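Local structure of transketolase (Campylobacter jejuni, 3M6L) at residues A[160-165]-A[393-398]; A[531-536]-A[545-550]. The protein belongs to the transketolase family, thiamine diphosphate-dependent enzymes that work as dimers, and binds thiamine diphosphate together with a metal ion. All blocks are in the same frame, centred on the assembly; numbering follows the deposited sequence.

Interaction 1 of 2, residues A[160-165]-A[393-398]; sequences EGISYE and REHAMA. With TPP (thiamine diphosphate), chain C; TPP (thiamine diphosphate), chain B.
The H395 ring carries I162 on one face: CD1 of I162 stands 3.6 Å from the ring centroid, almost over its centre, a CH-pi contact. I162 has CG1 swung opposite its backbone N (chi1 -166°), which sends the methyl over the imidazole, while CG1 itself lies 4.0 Å from A396 CB. Y423 of the second subunit meets the same ring edge-to-face, and Q121 of helix 121-140 also touches it. The E165 carboxylate, its chain straight beyond CG, reaches the first turn of helix 394-407. There A396 N gives OE1 of E165 a 2.9 Å hydrogen bond, nearly in line with the C-O bond. E165 OE2 accepts a hydrogen bond from a water, whose oxygen accepts one from H395 N at 2.9 Å; G161 N of the second subunit also binds OE2. Segments 161-165 and 394-398, which open helix 161-172 of the diphosphate-binding part and helix 394-407 of the pyrimidine-binding part, have axes crossing at -74°, with the subunit interface running through the junction. R393 slides past E165 the opposite way, its guanidinium plane tilted 62° from the carboxylate and its NH2 bonded to A196 O of the second subunit and to S168. Beyond this helix pair, E394 OE2 lies 2.5 Å from N1' of one thiamine diphosphate, the glutamate-pyrimidine pairing familiar in these enzymes. E160 OE2 approaches the CM2 methyl of the other cofactor to 3.3 Å.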
loop_
_atom_site.group_PDB
_atom_site.type_symbol
_atom_site.label_atom_id
_atom_site.label_comp_id
_atom_site.label_asym_id
_atom_site.label_seq_id
_atom_site.Cartn_x
_atom_site.Cartn_y
_atom_site.Cartn_z
ATOM N N GLU A 160 -2.941 -9.905 -7.672
ATOM C CA GLU A 160 -2.684 -8.569 -7.055
ATOM C C GLU A 160 -3.478 -7.493 -7.740
ATOM O O GLU A 160 -3.506 -7.419 -8.986
ATOM C CB GLU A 160 -1.215 -8.215 -7.078
ATOM C CG GLU A 160 -0.384 -8.993 -6.140
ATOM C CD GLU A 160 -0.515 -8.513 -4.686
ATOM O OE1 GLU A 160 -1.270 -7.547 -4.447
ATOM O OE2 GLU A 160 0.145 -9.156 -3.793
ATOM N N GLY A 161 -4.094 -6.631 -6.933
ATOM C CA GLY A 161 -4.840 -5.519 -7.466
ATOM C C GLY A 161 -4.154 -4.614 -8.476
ATOM O O GLY A 161 -4.755 -4.175 -9.458
ATOM N N ILE A 162 -2.835 -4.427 -8.304
ATOM C CA ILE A 162 -2.083 -3.535 -9.191
ATOM C C ILE A 162 -2.124 -4.062 -10.624
ATOM O O ILE A 162 -2.077 -3.278 -11.560
ATOM C CB ILE A 162 -0.685 -3.369 -8.666
ATOM C CG1 ILE A 162 -0.028 -2.191 -9.386
ATOM C CG2 ILE A 162 0.158 -4.683 -8.760
ATOM C CD1 ILE A 162 1.475 -1.978 -8.888
ATOM N N SER A 163 -2.222 -5.388 -10.792
ATOM C CA SER A 163 -2.301 -5.971 -12.154
ATOM C C SER A 163 -3.545 -5.547 -12.913
ATOM O O SER A 163 -3.443 -5.091 -14.083
ATOM C CB SER A 163 -2.161 -7.523 -12.164
ATOM O OG SER A 163 -3.248 -8.227 -11.639
ATOM N N TYR A 164 -4.692 -5.568 -12.202
ATOM C CA TYR A 164 -5.978 -5.189 -12.769
ATOM C C TYR A 164 -5.927 -3.703 -13.105
ATOM O O TYR A 164 -6.403 -3.267 -14.117
ATOM C CB TYR A 164 -7.139 -5.450 -11.840
ATOM C CG TYR A 164 -7.365 -6.847 -11.365
ATOM C CD1 TYR A 164 -8.391 -7.627 -11.925
ATOM C CD2 TYR A 164 -6.706 -7.354 -10.277
ATOM C CE1 TYR A 164 -8.621 -8.870 -11.464
ATOM C CE2 TYR A 164 -6.957 -8.620 -9.780
ATOM C CZ TYR A 164 -7.974 -9.365 -10.352
ATOM O OH TYR A 164 -8.245 -10.579 -9.906
ATOM N N GLU A 165 -5.389 -2.865 -12.176
ATOM C CA GLU A 165 -5.246 -1.397 -12.401
ATOM C C GLU A 165 -4.473 -1.133 -13.667
ATOM O O GLU A 165 -4.878 -0.316 -14.509
ATOM C CB GLU A 165 -4.539 -0.733 -11.186
ATOM C CG GLU A 165 -5.316 -0.699 -9.874
ATOM C CD GLU A 165 -4.481 0.013 -8.792
ATOM O OE1 GLU A 165 -3.416 0.631 -9.114
ATOM O OE2 GLU A 165 -4.929 0.014 -7.614
ATOM N N ARG A 393 -5.897 4.999 -9.227
ATOM C CA ARG A 393 -4.996 3.825 -9.401
ATOM C C ARG A 393 -3.646 4.305 -8.909
ATOM O O ARG A 393 -2.659 4.315 -9.646
ATOM C CB ARG A 393 -4.869 3.433 -10.893
ATOM C CG ARG A 393 -6.208 3.093 -11.559
ATOM C CD ARG A 393 -5.926 2.582 -12.924
ATOM N NE ARG A 393 -7.120 2.247 -13.720
ATOM C CZ ARG A 393 -7.726 3.081 -14.551
ATOM N NH1 ARG A 393 -7.264 4.316 -14.824
ATOM N NH2 ARG A 393 -8.759 2.596 -15.291
ATOM N N GLU A 394 -3.544 4.689 -7.601
ATOM C CA GLU A 394 -2.294 5.177 -7.087
ATOM C C GLU A 394 -1.170 4.179 -7.308
ATOM O O GLU A 394 -0.046 4.574 -7.666
ATOM C CB GLU A 394 -2.396 5.536 -5.601
ATOM C CG GLU A 394 -3.348 6.644 -5.274
ATOM C CD GLU A 394 -4.784 6.217 -5.112
ATOM O OE1 GLU A 394 -5.013 4.962 -5.151
ATOM O OE2 GLU A 394 -5.624 7.111 -4.873
ATOM N N HIS A 395 -1.364 2.893 -6.976
ATOM C CA HIS A 395 -0.257 1.978 -7.037
ATOM C C HIS A 395 0.249 1.733 -8.449
ATOM O O HIS A 395 1.445 1.774 -8.710
ATOM C CB HIS A 395 -0.675 0.671 -6.436
ATOM C CG HIS A 395 0.370 -0.256 -5.936
ATOM N ND1 HIS A 395 1.722 -0.048 -5.855
ATOM C CD2 HIS A 395 0.119 -1.446 -5.328
ATOM C CE1 HIS A 395 2.262 -1.122 -5.274
ATOM N NE2 HIS A 395 1.306 -1.974 -4.984
ATOM N N ALA A 396 -0.659 1.502 -9.394
ATOM C CA ALA A 396 -0.277 1.300 -10.749
ATOM C C ALA A 396 0.375 2.575 -11.352
ATOM O O ALA A 396 1.343 2.506 -12.092
ATOM C CB ALA A 396 -1.455 0.840 -11.591
HETATM N N MSE A 397 -0.122 3.752 -10.964
HETATM C CA MSE A 397 0.538 4.970 -11.365
HETATM C C MSE A 397 1.987 5.035 -11.022
HETATM O O MSE A 397 2.834 5.318 -11.859
HETATM C CB MSE A 397 -0.170 6.186 -10.827
HETATM C CG MSE A 397 0.596 7.414 -10.765
HETATM SE SE MSE A 397 -0.325 9.002 -10.066
HETATM C CE MSE A 397 -0.143 8.425 -8.155
ATOM N N ALA A 398 2.342 4.706 -9.754
ATOM C CA ALA A 398 3.719 4.718 -9.392
ATOM C C ALA A 398 4.543 3.653 -10.067
ATOM O O ALA A 398 5.683 3.922 -10.492
ATOM C CB ALA A 398 3.846 4.563 -7.843
HETATM N "N1'" TPP C . -7.616 7.824 -3.495
HETATM C "C2'" TPP C . -8.224 7.135 -2.532
HETATM C CM2 TPP C . -7.670 5.760 -2.213
HETATM N "N3'" TPP C . -9.275 7.531 -1.779
HETATM C "C4'" TPP C . -9.751 8.769 -1.939
HETATM N "N4'" TPP C . -10.736 9.142 -1.154
HETATM C "C5'" TPP C . -9.166 9.614 -3.034
HETATM C "C6'" TPP C . -8.099 9.082 -3.758
HETATM C "C7'" TPP C . -9.730 11.054 -3.341
HETATM N N3 TPP C . -11.128 10.933 -4.008
HETATM C C2 TPP C . -12.402 10.992 -3.455
HETATM S S1 TPP C . -13.821 10.644 -4.459
HETATM C C5 TPP C . -12.691 10.522 -5.796
HETATM C C4 TPP C . -11.303 10.671 -5.327
HETATM C CM4 TPP C . -10.216 10.486 -6.311
HETATM C C6 TPP C . -13.056 10.245 -7.235
HETATM C C7 TPP C . -14.473 10.550 -7.692
HETATM O O7 TPP C . -15.018 9.337 -7.363
HETATM P PA TPP C . -16.406 8.737 -7.611
HETATM O O1A TPP C . -16.278 7.431 -6.957
HETATM O O2A TPP C . -16.590 8.723 -9.110
HETATM O O3A TPP C . -17.365 9.765 -6.921
HETATM P PB TPP C . -18.530 10.787 -7.359
HETATM O O1B TPP C . -19.482 10.746 -6.234
HETATM O O2B TPP C . -19.075 10.424 -8.711
HETATM O O3B TPP C . -17.909 12.126 -7.582
HETATM N "N1'" TPP B . 3.195 -10.835 -1.954
HETATM C "C2'" TPP B . 3.878 -10.096 -2.827
HETATM C CM2 TPP B . 3.330 -8.716 -3.136
HETATM N "N3'" TPP B . 5.027 -10.424 -3.458
HETATM C "C4'" TPP B . 5.616 -11.585 -3.158
HETATM N "N4'" TPP B . 6.761 -11.850 -3.746
HETATM C "C5'" TPP B . 4.905 -12.517 -2.218
HETATM C "C6'" TPP B . 3.712 -12.071 -1.650
HETATM C "C7'" TPP B . 5.495 -13.939 -1.880
HETATM N N3 TPP B . 5.350 -14.870 -3.116
HETATM C C2 TPP B . 6.253 -15.181 -4.125
HETATM S S1 TPP B . 5.732 -16.154 -5.512
HETATM C C5 TPP B . 4.199 -16.307 -4.672
HETATM C C4 TPP B . 4.197 -15.512 -3.432
HETATM C CM4 TPP B . 2.941 -15.441 -2.657
HETATM C C6 TPP B . 3.004 -17.092 -5.156
HETATM C C7 TPP B . 3.233 -18.207 -6.164
HETATM O O7 TPP B . 3.130 -17.435 -7.291
HETATM P PA TPP B . 3.109 -17.795 -8.781
HETATM O O1A TPP B . 3.011 -16.468 -9.398
HETATM O O2A TPP B . 1.925 -18.713 -8.968
HETATM O O3A TPP B . 4.465 -18.553 -8.981
HETATM P PB TPP B . 4.954 -20.035 -9.377
HETATM O O1B TPP B . 6.179 -19.808 -10.166
HETATM O O2B TPP B . 3.850 -20.795 -10.057
HETATM O O3B TPP B . 5.176 -20.800 -8.114
HETATM O O HOH W 1 -3.888 1.799 -5.972
#

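Interaction 2 of 2, residues A[531-536]-A[545-550]; sequences FTLLAS and ESANEL
An apolar strand-to-helix contact fills the inside of a beta-alpha-beta unit in the C-terminal transketolase domain, formed by strand 531-535, helix 540-552 and strand 557-561. As in other crossovers of this kind, the helix runs back over the sheet, here almost antiparallel to the strand: the axes of segments 531-535 and 545-550 lie at 169° and 9.7 Å apart. Alternate strand residues, F531 and L533, present their side chains to the helix. S546, A547 and L550, neighbours over one turn, receive them. The backbone of L533 is tied into the sheet by hydrogen bonds to N558 and V560 of strand 557-561, while its side chain is what reaches the helix. L550 takes both strand residues by separate branches: its CD2 lies 4.4 Å from CE2 of the F531 ring, approached obliquely, and its CD1 is 4.3 Å from L533 CD1. Helix 625-632 adds to the same apolar cluster, with L628 against S546 and I632 against F531. The hydroxyl of S546 turns to its own helix, where OG bonds L542 O, and the carbon of the side chain is what the strand meets. With CG of L533 placed opposite its carbonyl carbon (chi1 -60°), the second methyl reaches the helix backbone, CD2 lying 4.1 Å from A547 N and 3.8 Å from CB of S546.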
loop_
_atom_site.group_PDB
_atom_site.type_symbol
_atom_site.label_atom_id
_atom_site.label_comp_id
_atom_site.label_asym_id
_atom_site.label_seq_id
_atom_site.Cartn_x
_atom_site.Cartn_y
_atom_site.Cartn_z
ATOM N N PHE A 531 16.947 28.281 23.678
ATOM C CA PHE A 531 16.115 27.306 22.945
ATOM C C PHE A 531 16.398 27.370 21.450
ATOM O O PHE A 531 16.758 28.442 20.935
ATOM C CB PHE A 531 14.646 27.695 23.128
ATOM C CG PHE A 531 14.202 27.733 24.555
ATOM C CD1 PHE A 531 14.158 26.566 25.289
ATOM C CD2 PHE A 531 13.828 28.932 25.145
ATOM C CE1 PHE A 531 13.787 26.653 26.668
ATOM C CE2 PHE A 531 13.421 28.968 26.469
ATOM C CZ PHE A 531 13.426 27.833 27.193
ATOM N N THR A 532 16.204 26.246 20.748
ATOM C CA THR A 532 16.122 26.258 19.302
ATOM C C THR A 532 14.823 25.607 18.919
ATOM O O THR A 532 14.597 24.465 19.359
ATOM C CB THR A 532 17.311 25.496 18.687
ATOM O OG1 THR A 532 18.563 26.119 18.991
ATOM C CG2 THR A 532 17.214 25.315 17.201
ATOM N N LEU A 533 14.031 26.252 18.090
ATOM C CA LEU A 533 12.785 25.667 17.584
ATOM C C LEU A 533 13.062 25.195 16.208
ATOM O O LEU A 533 13.474 26.003 15.390
ATOM C CB LEU A 533 11.645 26.649 17.656
ATOM C CG LEU A 533 11.200 27.238 18.988
ATOM C CD1 LEU A 533 12.261 28.024 19.705
ATOM C CD2 LEU A 533 9.928 28.120 18.894
ATOM N N LEU A 534 12.931 23.892 15.984
ATOM C CA LEU A 534 13.264 23.210 14.715
ATOM C C LEU A 534 11.925 22.795 14.108
ATOM O O LEU A 534 11.168 22.162 14.773
ATOM C CB LEU A 534 14.138 22.018 14.977
ATOM C CG LEU A 534 14.481 21.218 13.714
ATOM C CD1 LEU A 534 15.808 20.690 13.865
ATOM C CD2 LEU A 534 13.437 20.152 13.526
ATOM N N ALA A 535 11.603 23.163 12.872
ATOM C CA ALA A 535 10.325 22.834 12.280
ATOM C C ALA A 535 10.452 22.696 10.769
ATOM O O ALA A 535 11.457 23.076 10.251
ATOM C CB ALA A 535 9.240 23.886 12.601
ATOM N N SER A 536 9.420 22.080 10.159
ATOM C CA SER A 536 9.297 22.009 8.713
ATOM C C SER A 536 7.965 22.536 8.265
ATOM O O SER A 536 6.972 22.576 9.003
ATOM C CB SER A 536 9.511 20.588 8.224
ATOM O OG SER A 536 8.506 19.702 8.632
ATOM N N GLU A 545 6.823 32.872 15.185
ATOM C CA GLU A 545 5.969 33.659 16.084
ATOM C C GLU A 545 6.277 33.310 17.532
ATOM O O GLU A 545 6.266 34.191 18.400
ATOM C CB GLU A 545 4.498 33.524 15.765
ATOM C CG GLU A 545 4.081 33.908 14.382
ATOM C CD GLU A 545 3.847 35.370 14.146
ATOM O OE1 GLU A 545 2.663 35.790 14.326
ATOM O OE2 GLU A 545 4.778 36.086 13.671
ATOM N N SER A 546 6.458 31.994 17.814
ATOM C CA SER A 546 6.730 31.576 19.162
ATOM C C SER A 546 8.091 32.118 19.669
ATOM O O SER A 546 8.199 32.484 20.868
ATOM C CB SER A 546 6.628 30.029 19.301
ATOM O OG SER A 546 5.297 29.684 19.009
ATOM N N ALA A 547 9.115 32.104 18.809
ATOM C CA ALA A 547 10.438 32.575 19.171
ATOM C C ALA A 547 10.320 34.103 19.415
ATOM O O ALA A 547 10.980 34.580 20.344
ATOM C CB ALA A 547 11.457 32.261 18.098
ATOM N N ASN A 548 9.451 34.795 18.681
ATOM C CA ASN A 548 9.287 36.260 18.975
ATOM C C ASN A 548 8.669 36.455 20.329
ATOM O O ASN A 548 9.023 37.330 21.094
ATOM C CB ASN A 548 8.335 36.971 17.964
ATOM C CG ASN A 548 8.945 37.117 16.591
ATOM O OD1 ASN A 548 8.219 37.382 15.597
ATOM N ND2 ASN A 548 10.268 37.005 16.509
ATOM N N GLU A 549 7.691 35.627 20.664
ATOM C CA GLU A 549 7.103 35.729 21.994
ATOM C C GLU A 549 8.081 35.345 23.085
ATOM O O GLU A 549 8.148 36.007 24.151
ATOM C CB GLU A 549 5.834 34.903 22.030
ATOM C CG GLU A 549 5.048 35.021 23.357
ATOM C CD GLU A 549 4.632 36.454 23.716
ATOM O OE1 GLU A 549 4.371 37.274 22.803
ATOM O OE2 GLU A 549 4.566 36.728 24.924
ATOM N N LEU A 550 8.913 34.319 22.871
ATOM C CA LEU A 550 9.885 33.950 23.859
ATOM C C LEU A 550 10.962 35.049 24.046
ATOM O O LEU A 550 11.462 35.233 25.197
ATOM C CB LEU A 550 10.627 32.655 23.520
ATOM C CG LEU A 550 9.762 31.353 23.665
ATOM C CD1 LEU A 550 10.235 30.234 22.774
ATOM C CD2 LEU A 550 9.715 30.934 25.204
#

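In the fold
Two ways of using a helix appear in one chain. In interaction 1 two helices from different cofactor-binding regions meet at the dimer interface; in interaction 2 a helix packs on the strand just before it, within a single domain that no other chain of the assembly touches at these segments. The centres of interactions 1 and 2 are about 43 Å apart, and the nearest atoms of interactions 1 and 2 about 22 Å. The centre of interaction 1 is about 12 Å from the centre of the chain, that of interaction 2 about 38 Å. Interaction 1 has a thiamine diphosphate at either end, and the E394 side chain is about 9 Å from a bound ribose-5-phosphate. S536, just past strand 531-535 and outside the contact itself, hydrogen-bonds through OG to R475, in the pyrimidine-binding range.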